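Local coordinates for protein UDP-glucose:anthocyanidin 3-O-glucosyltransferase (Clitoria ternatea, PDB 4REL) that is a plant glycosyltransferase of the GT-B fold, with 3,5,7-trihydroxy-2-(4-hydroxyphenyl)-4h-chromen-4-one (KMP) bound in the model, at residues Thr273-Glu287 with Trp298-Phe312. Residues are numbered along the deposited sequence; the frame is centred on the assembly and turned at random.
Sequences TVVSPPPQEVVAVAE and WALKESLLSILPKGF
Trp298 lies against Val282, Val285 and Ala286 of helix 279-292. The helix links strands 266-270 and 296-299 in a beta-alpha-beta crossover, part of the Rossmann-like half of this GT-B protein formed by the six-stranded parallel sheet. With CG anti to the backbone N (chi1 -175°), the indole reaches from the strand to the helix. Val285 CG1 sits over one face in a CH-pi contact, 3.6 Å from the centroid of the six-membered ring of Trp298. Leu300 CD2 lies over the opposite face, also offset toward the rim. Val282 O and Ala286 CB meet the edge of the ring, near its plane. Phe271, outside the two segments, also meets the indole, with the planes at about 70°.

After the strand, Lys301 stretches across Thr273. Its extended chain brings Lys301 CE to 3.7 Å from Thr273 CB, with the side chains at about a right angle. An acetate ion lies beside the Thr273 side chain. Leu304 CD1 meets the Pro277 ring loosely, at CG. Ile307 then reaches the first turn of the helix. Ile307 CD1 lies 3.7 Å from both Pro279 CB and Val282 CB. The Ile307 carbonyl O approaches Val283 CG2. Leu308 adds CD2, which touches Val282 CG1 and Ala286 CB.

Pro309 packs its ring on the helix, with Pro309 CD 3.6 Å from Ala286 CB. It also begins a type II turn to Phe312, with Gly311 at the N-cap of the next helix. No hydrogen bond crosses between 273-287 and 298-312; the join is mainly apolar. It finishes at Phe312, where the Ala286 methyl CB stands over the ring centre, 3.6 Å from the Phe312 centroid and 4° off the normal.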
# COMPACT_ATOMS: atom_id res chain seq x y z
N THR A 273 -0.22 -1.19 11.21
CA THR A 273 -0.72 -2.37 11.91
C THR A 273 -0.07 -3.65 11.42
O THR A 273 -0.74 -4.67 11.28
CB THR A 273 -2.24 -2.55 11.69
OG1 THR A 273 -2.48 -2.86 10.31
CG2 THR A 273 -3.00 -1.29 12.05
N VAL A 274 1.23 -3.63 11.15
CA VAL A 274 1.90 -4.82 10.63
C VAL A 274 3.19 -5.16 11.39
O VAL A 274 3.44 -6.33 11.71
CB VAL A 274 2.16 -4.74 9.11
CG1 VAL A 274 3.23 -5.74 8.67
CG2 VAL A 274 0.85 -4.96 8.34
N VAL A 275 3.99 -4.15 11.68
CA VAL A 275 5.14 -4.33 12.55
C VAL A 275 4.92 -3.49 13.80
O VAL A 275 4.48 -2.35 13.71
CB VAL A 275 6.47 -3.96 11.85
CG1 VAL A 275 7.63 -3.95 12.83
CG2 VAL A 275 6.76 -4.93 10.73
N SER A 276 5.18 -4.08 14.97
CA SER A 276 5.08 -3.34 16.22
C SER A 276 6.23 -2.34 16.32
O SER A 276 7.39 -2.70 16.13
CB SER A 276 5.11 -4.29 17.42
OG SER A 276 5.01 -3.58 18.64
N PRO A 277 5.91 -1.08 16.61
CA PRO A 277 6.98 -0.10 16.81
C PRO A 277 7.71 -0.44 18.10
O PRO A 277 7.07 -0.97 19.02
CB PRO A 277 6.23 1.21 16.96
CG PRO A 277 4.90 0.81 17.52
CD PRO A 277 4.58 -0.51 16.88
N PRO A 278 9.02 -0.18 18.16
CA PRO A 278 9.73 -0.37 19.43
C PRO A 278 9.03 0.44 20.51
O PRO A 278 8.70 1.61 20.27
CB PRO A 278 11.11 0.23 19.14
CG PRO A 278 11.29 0.08 17.67
CD PRO A 278 9.91 0.26 17.07
N PRO A 279 8.80 -0.16 21.68
CA PRO A 279 8.13 0.58 22.76
C PRO A 279 8.79 1.92 23.07
O PRO A 279 8.09 2.88 23.38
CB PRO A 279 8.22 -0.37 23.96
CG PRO A 279 9.24 -1.40 23.59
CD PRO A 279 9.15 -1.53 22.10
N GLN A 280 10.12 1.99 22.98
CA GLN A 280 10.80 3.25 23.26
C GLN A 280 10.43 4.34 22.25
O GLN A 280 10.44 5.53 22.58
CB GLN A 280 12.33 3.06 23.33
CG GLN A 280 12.98 2.53 22.06
CD GLN A 280 13.09 1.01 22.03
OE1 GLN A 280 12.23 0.29 22.55
NE2 GLN A 280 14.16 0.51 21.41
N GLU A 281 10.09 3.95 21.03
CA GLU A 281 9.64 4.94 20.05
C GLU A 281 8.20 5.37 20.28
O GLU A 281 7.84 6.52 20.01
CB GLU A 281 9.84 4.43 18.61
CG GLU A 281 11.26 4.58 18.16
CD GLU A 281 11.47 4.17 16.73
OE1 GLU A 281 12.09 3.11 16.52
OE2 GLU A 281 11.03 4.91 15.82
N VAL A 282 7.38 4.46 20.79
CA VAL A 282 6.02 4.83 21.19
C VAL A 282 6.10 5.88 22.29
O VAL A 282 5.40 6.90 22.24
CB VAL A 282 5.21 3.62 21.68
CG1 VAL A 282 3.82 4.06 22.12
CG2 VAL A 282 5.11 2.57 20.58
N VAL A 283 6.95 5.64 23.28
CA VAL A 283 7.16 6.61 24.35
C VAL A 283 7.66 7.95 23.78
O VAL A 283 7.18 9.00 24.18
CB VAL A 283 8.17 6.11 25.40
CG1 VAL A 283 8.54 7.23 26.37
CG2 VAL A 283 7.60 4.91 26.15
N ALA A 284 8.63 7.88 22.87
CA ALA A 284 9.17 9.09 22.25
C ALA A 284 8.10 9.89 21.51
O ALA A 284 8.08 11.12 21.57
CB ALA A 284 10.31 8.74 21.29
N VAL A 285 7.23 9.18 20.79
CA VAL A 285 6.13 9.84 20.08
C VAL A 285 5.23 10.57 21.07
O VAL A 285 4.91 11.75 20.87
CB VAL A 285 5.33 8.84 19.24
CG1 VAL A 285 4.00 9.44 18.78
CG2 VAL A 285 6.16 8.38 18.04
N ALA A 286 4.85 9.90 22.15
CA ALA A 286 4.01 10.55 23.16
C ALA A 286 4.68 11.78 23.78
O ALA A 286 4.06 12.84 23.88
CB ALA A 286 3.59 9.56 24.25
N GLU A 287 5.94 11.65 24.19
CA GLU A 287 6.66 12.77 24.79
C GLU A 287 6.74 13.98 23.85
O GLU A 287 6.55 15.13 24.28
CB GLU A 287 8.08 12.34 25.18
CG GLU A 287 8.11 11.35 26.31
CD GLU A 287 9.51 10.88 26.63
OE1 GLU A 287 10.43 11.17 25.84
OE2 GLU A 287 9.68 10.22 27.68
N TRP A 298 -4.07 10.61 17.45
CA TRP A 298 -3.14 9.50 17.32
C TRP A 298 -3.94 8.21 17.31
O TRP A 298 -4.62 7.87 18.29
CB TRP A 298 -2.15 9.52 18.50
CG TRP A 298 -1.04 8.49 18.47
CD1 TRP A 298 -0.80 7.56 17.49
CD2 TRP A 298 -0.03 8.30 19.47
NE1 TRP A 298 0.32 6.82 17.82
CE2 TRP A 298 0.80 7.25 19.03
CE3 TRP A 298 0.26 8.92 20.69
CZ2 TRP A 298 1.89 6.80 19.77
CZ3 TRP A 298 1.34 8.48 21.43
CH2 TRP A 298 2.14 7.42 20.97
N ALA A 299 -3.91 7.51 16.17
CA ALA A 299 -4.55 6.21 16.06
C ALA A 299 -3.53 5.21 16.53
O ALA A 299 -2.50 5.00 15.87
CB ALA A 299 -4.97 5.94 14.62
N LEU A 300 -3.80 4.61 17.69
CA LEU A 300 -2.85 3.76 18.39
C LEU A 300 -3.57 2.50 18.87
O LEU A 300 -4.63 2.58 19.50
CB LEU A 300 -2.28 4.53 19.60
CG LEU A 300 -1.31 3.80 20.54
CD1 LEU A 300 0.01 3.53 19.85
CD2 LEU A 300 -1.07 4.61 21.81
N LYS A 301 -2.99 1.33 18.59
CA LYS A 301 -3.56 0.07 19.07
C LYS A 301 -3.72 0.05 20.58
O LYS A 301 -2.84 0.49 21.33
CB LYS A 301 -2.72 -1.13 18.63
CG LYS A 301 -2.93 -1.53 17.17
CD LYS A 301 -2.18 -2.82 16.83
CE LYS A 301 -2.22 -3.09 15.33
NZ LYS A 301 -1.38 -4.27 14.94
N GLU A 302 -4.85 -0.50 21.01
CA GLU A 302 -5.25 -0.58 22.41
C GLU A 302 -4.18 -1.18 23.31
O GLU A 302 -3.97 -0.75 24.44
CB GLU A 302 -6.50 -1.46 22.44
CG GLU A 302 -7.30 -1.43 23.70
CD GLU A 302 -8.61 -2.16 23.53
OE1 GLU A 302 -8.66 -3.38 23.77
OE2 GLU A 302 -9.59 -1.50 23.13
N SER A 303 -3.49 -2.19 22.79
CA SER A 303 -2.50 -2.92 23.57
C SER A 303 -1.27 -2.08 23.88
O SER A 303 -0.46 -2.44 24.74
CB SER A 303 -2.10 -4.20 22.83
OG SER A 303 -1.83 -3.92 21.47
N LEU A 304 -1.14 -0.95 23.19
CA LEU A 304 -0.02 -0.05 23.43
C LEU A 304 -0.31 1.03 24.47
O LEU A 304 0.59 1.77 24.86
CB LEU A 304 0.46 0.57 22.11
CG LEU A 304 1.02 -0.46 21.12
CD1 LEU A 304 1.22 0.12 19.74
CD2 LEU A 304 2.32 -1.05 21.64
N LEU A 305 -1.56 1.13 24.92
CA LEU A 305 -1.90 2.17 25.89
C LEU A 305 -1.07 2.05 27.16
O LEU A 305 -0.72 3.06 27.77
CB LEU A 305 -3.40 2.16 26.22
CG LEU A 305 -4.33 2.52 25.07
CD1 LEU A 305 -5.78 2.40 25.52
CD2 LEU A 305 -4.03 3.93 24.61
N SER A 306 -0.75 0.82 27.55
CA SER A 306 -0.07 0.57 28.82
C SER A 306 1.39 1.04 28.83
O SER A 306 2.00 1.16 29.89
CB SER A 306 -0.13 -0.92 29.19
OG SER A 306 0.42 -1.74 28.17
N ILE A 307 1.96 1.30 27.66
CA ILE A 307 3.35 1.74 27.64
C ILE A 307 3.52 3.24 27.44
O ILE A 307 4.62 3.77 27.54
CB ILE A 307 4.19 0.96 26.61
CG1 ILE A 307 3.74 1.30 25.19
CG2 ILE A 307 4.12 -0.55 26.87
CD1 ILE A 307 4.71 0.83 24.12
N LEU A 308 2.41 3.94 27.16
CA LEU A 308 2.44 5.40 27.12
C LEU A 308 2.85 5.92 28.48
O LEU A 308 2.55 5.29 29.49
CB LEU A 308 1.04 5.93 26.78
CG LEU A 308 0.51 5.61 25.39
CD1 LEU A 308 -0.91 6.14 25.24
CD2 LEU A 308 1.41 6.22 24.33
N PRO A 309 3.56 7.07 28.52
CA PRO A 309 3.98 7.69 29.78
C PRO A 309 2.78 7.85 30.71
O PRO A 309 1.68 8.15 30.24
CB PRO A 309 4.48 9.07 29.34
CG PRO A 309 4.99 8.84 27.95
CD PRO A 309 4.02 7.84 27.35
N LYS A 310 2.98 7.61 32.01
CA LYS A 310 1.89 7.79 32.97
C LYS A 310 1.35 9.22 32.90
O LYS A 310 2.11 10.19 32.94
CB LYS A 310 2.37 7.48 34.39
CG LYS A 310 1.26 7.64 35.42
CD LYS A 310 1.71 7.28 36.83
CE LYS A 310 0.52 7.29 37.78
NZ LYS A 310 0.92 7.11 39.20
N GLY A 311 0.03 9.35 32.77
CA GLY A 311 -0.61 10.65 32.74
C GLY A 311 -0.59 11.37 31.39
O GLY A 311 -1.20 12.44 31.26
N PHE A 312 0.09 10.80 30.40
CA PHE A 312 0.19 11.46 29.10
C PHE A 312 -1.18 11.69 28.46
O PHE A 312 -1.48 12.80 28.00
CB PHE A 312 1.10 10.68 28.15
CG PHE A 312 0.82 10.94 26.69
CD1 PHE A 312 1.22 12.13 26.09
CD2 PHE A 312 0.17 9.99 25.92
CE1 PHE A 312 0.96 12.37 24.75
CE2 PHE A 312 -0.10 10.23 24.57
CZ PHE A 312 0.29 11.42 23.99